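Local coordinates for protein chitinase A (Equisetum arvense, PDB 5BUM) that probably hydrolyses chitin as a family 18 glycosidase, and is represented here by its LysM domain, a carbohydrate-binding module, at residues A26-Q29 and S30-G34; N39-I42 and G43-L46. All blocks are in the same frame, centred on the assembly; numbering follows the deposited sequence.

Interaction 1 (A26-Q29 and S30-G34); sequences ATLQ and SYNPG
At the C-terminal end of helix 25-30, the second helix of the LysM domain, the backbone keeps its i-to-i+4 bonds, Ser-30 N to Ala-26 O at 2.7 Å and Tyr-31 N to Thr-27 O at 2.9 Å, and then leaves the helix through Asn-32 N, which bonds to Gln-29 O. Thr-27 O also accepts the hydroxyl of Ser-30, OG at 2.8 Å lying in the carbonyl plane on a lone pair, so two donors hold this oxygen. The side chains of Thr-27 and Tyr-31 run side by side: the threonine methyl CG2, anti to the backbone N, sits over one face of the phenol ring, 3.9 Å from its centroid, in a CH-pi contact displaced toward CZ. The other branch of Thr-27, OG1, bonds to Asp-24 just before the helix. Asn-32 folds back on the helix end, its ND2 giving a nearly straight bond (170°) to Leu-28 O at 2.7 Å, with that oxygen close to the amide plane. This side chain thus satisfies a helix-end carbonyl and ties it to strand 45-47, where its OD1 accepts Cys-47 N, while Leu-28 packs on Cys-14 and Ile-17 of helix 14-21.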
loop_
_atom_site.group_PDB
_atom_site.type_symbol
_atom_site.label_atom_id
_atom_site.label_comp_id
_atom_site.label_asym_id
_atom_site.label_seq_id
_atom_site.Cartn_x
_atom_site.Cartn_y
_atom_site.Cartn_z
ATOM N N ALA A 26 8.370 -1.758 15.248
ATOM C CA ALA A 26 9.605 -1.347 14.504
ATOM C C ALA A 26 9.996 -2.361 13.472
ATOM O O ALA A 26 10.402 -1.998 12.392
ATOM C CB ALA A 26 10.794 -1.134 15.445
ATOM N N THR A 27 9.896 -3.645 13.810
ATOM C CA THR A 27 10.208 -4.688 12.838
ATOM C C THR A 27 9.231 -4.623 11.685
ATOM O O THR A 27 9.635 -4.615 10.537
ATOM C CB THR A 27 10.192 -6.101 13.436
ATOM O OG1 THR A 27 11.088 -6.167 14.554
ATOM C CG2 THR A 27 10.644 -7.120 12.397
ATOM N N LEU A 28 7.942 -4.562 11.986
ATOM C CA LEU A 28 6.951 -4.368 10.934
ATOM C C LEU A 28 7.373 -3.191 10.054
ATOM O O LEU A 28 7.203 -3.255 8.825
ATOM C CB LEU A 28 5.566 -4.037 11.536
ATOM C CG LEU A 28 4.386 -4.020 10.569
ATOM C CD1 LEU A 28 4.307 -5.374 9.860
ATOM C CD2 LEU A 28 3.056 -3.694 11.250
ATOM N N GLN A 29 7.852 -2.099 10.673
ATOM C CA GLN A 29 8.252 -0.911 9.906
ATOM C C GLN A 29 9.454 -1.221 9.063
ATOM O O GLN A 29 9.471 -0.902 7.889
ATOM C CB GLN A 29 8.548 0.295 10.782
ATOM C CG GLN A 29 7.279 1.061 11.158
ATOM C CD GLN A 29 7.457 1.999 12.360
ATOM O OE1 GLN A 29 6.707 2.957 12.522
ATOM N NE2 GLN A 29 8.444 1.713 13.213
ATOM N N SER A 30 10.445 -1.881 9.647
ATOM C CA SER A 30 11.628 -2.257 8.901
ATOM C C SER A 30 11.250 -3.130 7.672
ATOM O O SER A 30 11.914 -3.124 6.640
ATOM C CB SER A 30 12.532 -3.058 9.779
ATOM O OG SER A 30 12.199 -4.418 9.540
ATOM N N TYR A 31 10.185 -3.901 7.789
ATOM C CA TYR A 31 9.758 -4.765 6.686
ATOM C C TYR A 31 8.996 -3.996 5.642
ATOM O O TYR A 31 8.728 -4.516 4.581
ATOM C CB TYR A 31 8.817 -5.870 7.184
ATOM C CG TYR A 31 9.412 -6.996 8.000
ATOM C CD1 TYR A 31 10.777 -7.249 8.024
ATOM C CD2 TYR A 31 8.577 -7.838 8.705
ATOM C CE1 TYR A 31 11.297 -8.300 8.780
ATOM C CE2 TYR A 31 9.072 -8.892 9.443
ATOM C CZ TYR A 31 10.428 -9.123 9.475
ATOM O OH TYR A 31 10.889 -10.168 10.207
ATOM N N ASN A 32 8.573 -2.783 5.967
ATOM C CA ASN A 32 7.713 -2.015 5.076
ATOM C C ASN A 32 8.231 -0.563 4.969
ATOM O O ASN A 32 7.712 0.339 5.654
ATOM C CB ASN A 32 6.245 -2.049 5.572
ATOM C CG ASN A 32 5.650 -3.447 5.574
ATOM O OD1 ASN A 32 5.106 -3.884 4.558
ATOM N ND2 ASN A 32 5.730 -4.158 6.726
ATOM N N PRO A 33 9.247 -0.336 4.102
ATOM C CA PRO A 33 9.839 1.006 3.948
ATOM C C PRO A 33 8.796 2.137 3.799
ATOM O O PRO A 33 7.999 2.151 2.854
ATOM C CB PRO A 33 10.682 0.853 2.666
ATOM C CG PRO A 33 11.124 -0.583 2.685
ATOM C CD PRO A 33 9.910 -1.330 3.216
ATOM N N GLY A 34 8.777 3.053 4.753
ATOM C CA GLY A 34 7.874 4.193 4.703
ATOM C C GLY A 34 6.478 3.945 5.246
ATOM O O GLY A 34 5.610 4.813 5.098
#

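Interaction 2 (N39-I42 and G43-L46); sequences NLQI and GQQL
The Gln-44 side chain crosses that of Leu-40 at about a right angle, its carboxamide resting against the leucine methyl with Gln-44 OE1 3.6 Å from Leu-40 CD2. The glutamine chain is fully stretched, CG anti to the backbone N (chi1 -178°) and CD anti in turn, and this reach carries the amide back across the turn to the incoming backbone. There OE1 accepts Gln-41 N at 2.6 Å, a short bond that is close to straight (168°). The turn itself is a type II beta turn from Gln-41 to Gln-44, closed by Gln-44 N to Gln-41 O at 2.9 Å. Gly-43 takes its third position at phi 80°, a positive value that glycine adopts readily and that a type II turn commonly has there. Gln-44 is therefore bonded to Gln-41 twice, through its backbone N and through its side-chain OE1. Further along, Leu-46 CD2 comes to 4.4 Å from Leu-40 CD2, a loose apolar contact, and both leucines also pack on Leu-35. Backbone bonds of Gly-43 and Gln-44 with Val-8, and of Leu-46 with Tyr-6, lead the turn into the sheet. Since NE2 of Gln-44 bonds to Ile-42 O of the second subunit, both ends of this buried amide are satisfied, and one side chain braces the turn while joining the two subunits.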
loop_
_atom_site.group_PDB
_atom_site.type_symbol
_atom_site.label_atom_id
_atom_site.label_comp_id
_atom_site.label_asym_id
_atom_site.label_seq_id
_atom_site.Cartn_x
_atom_site.Cartn_y
_atom_site.Cartn_z
ATOM N N ASN A 39 -2.089 5.813 9.426
ATOM C CA ASN A 39 -2.679 6.054 8.128
ATOM C C ASN A 39 -2.701 4.800 7.265
ATOM O O ASN A 39 -2.288 4.809 6.098
ATOM C CB ASN A 39 -1.852 7.134 7.428
ATOM C CG ASN A 39 -2.484 7.611 6.129
ATOM O OD1 ASN A 39 -1.761 7.986 5.202
ATOM N ND2 ASN A 39 -3.825 7.601 6.054
ATOM N N LEU A 40 -3.156 3.711 7.865
ATOM C CA LEU A 40 -3.247 2.469 7.161
ATOM C C LEU A 40 -4.506 2.510 6.326
ATOM O O LEU A 40 -5.533 3.047 6.760
ATOM C CB LEU A 40 -3.370 1.332 8.148
ATOM C CG LEU A 40 -2.193 1.081 9.051
ATOM C CD1 LEU A 40 -2.534 0.011 10.065
ATOM C CD2 LEU A 40 -1.023 0.662 8.204
ATOM N N GLN A 41 -4.426 1.905 5.148
ATOM C CA GLN A 41 -5.558 1.818 4.199
ATOM C C GLN A 41 -6.149 0.397 4.170
ATOM O O GLN A 41 -5.409 -0.613 4.219
ATOM C CB GLN A 41 -5.034 2.123 2.787
ATOM C CG GLN A 41 -4.040 3.282 2.682
ATOM C CD GLN A 41 -4.679 4.583 3.072
ATOM O OE1 GLN A 41 -4.116 5.363 3.827
ATOM N NE2 GLN A 41 -5.882 4.803 2.597
ATOM N N ILE A 42 -7.458 0.299 4.040
ATOM C CA ILE A 42 -8.089 -0.999 3.865
ATOM C C ILE A 42 -7.490 -1.732 2.654
ATOM O O ILE A 42 -7.273 -1.132 1.607
ATOM C CB ILE A 42 -9.615 -0.842 3.755
ATOM C CG1 ILE A 42 -10.220 -0.685 5.162
ATOM C CG2 ILE A 42 -10.247 -2.051 3.110
ATOM C CD1 ILE A 42 -11.373 0.286 5.210
ATOM N N GLY A 43 -7.176 -3.021 2.807
ATOM C CA GLY A 43 -6.589 -3.799 1.721
ATOM C C GLY A 43 -5.101 -3.580 1.542
ATOM O O GLY A 43 -4.427 -4.261 0.739
ATOM N N GLN A 44 -4.545 -2.628 2.267
ATOM C CA GLN A 44 -3.089 -2.375 2.167
ATOM C C GLN A 44 -2.375 -3.665 2.552
ATOM O O GLN A 44 -2.749 -4.307 3.503
ATOM C CB GLN A 44 -2.741 -1.239 3.120
ATOM C CG GLN A 44 -1.276 -0.771 3.159
ATOM C CD GLN A 44 -1.096 0.391 4.132
ATOM O OE1 GLN A 44 -2.065 0.811 4.782
ATOM N NE2 GLN A 44 0.132 0.898 4.256
ATOM N N GLN A 45 -1.367 -4.068 1.819
ATOM C CA GLN A 45 -0.696 -5.338 2.074
ATOM C C GLN A 45 0.579 -5.044 2.726
ATOM O O GLN A 45 1.329 -4.208 2.249
ATOM C CB GLN A 45 -0.405 -6.065 0.766
ATOM C CG GLN A 45 -1.711 -6.384 0.042
ATOM C CD GLN A 45 -1.503 -7.112 -1.240
ATOM O OE1 GLN A 45 -0.365 -7.418 -1.627
ATOM N NE2 GLN A 45 -2.610 -7.388 -1.928
ATOM N N LEU A 46 0.837 -5.729 3.830
ATOM C CA LEU A 46 1.959 -5.402 4.651
ATOM C C LEU A 46 2.813 -6.640 4.724
ATOM O O LEU A 46 2.319 -7.718 5.026
ATOM C CB LEU A 46 1.466 -5.015 6.029
ATOM C CG LEU A 46 1.353 -3.558 6.491
ATOM C CD1 LEU A 46 1.269 -2.498 5.394
ATOM C CD2 LEU A 46 0.186 -3.454 7.454
#

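In the fold
Interactions 1 and 2 lie in series on the chain that leads from helix 25-30 to strand 45-47, the second half of the beta-alpha-alpha-beta LysM fold. Both are partly buried: Leu-28 and Asn-32 in interaction 1 and Gln-44 and Leu-46 in interaction 2 are core residues, whereas Gln-29, Ser-30 and Pro-33 in the first and Ile-42 in the second are exposed. They meet where Asn-32 OD1 packs on Leu-46 CA, 3.5 Å away. In each a side-chain amide bonds to main chain three or four residues earlier, but interaction 1 finishes a helix and interaction 2 braces a turn before a strand. The side chains of Leu-28 and Leu-46 both pack on Ile-17 of helix 14-21. Both contacts touch the second subunit, interaction 2 also through hydrogen bonds.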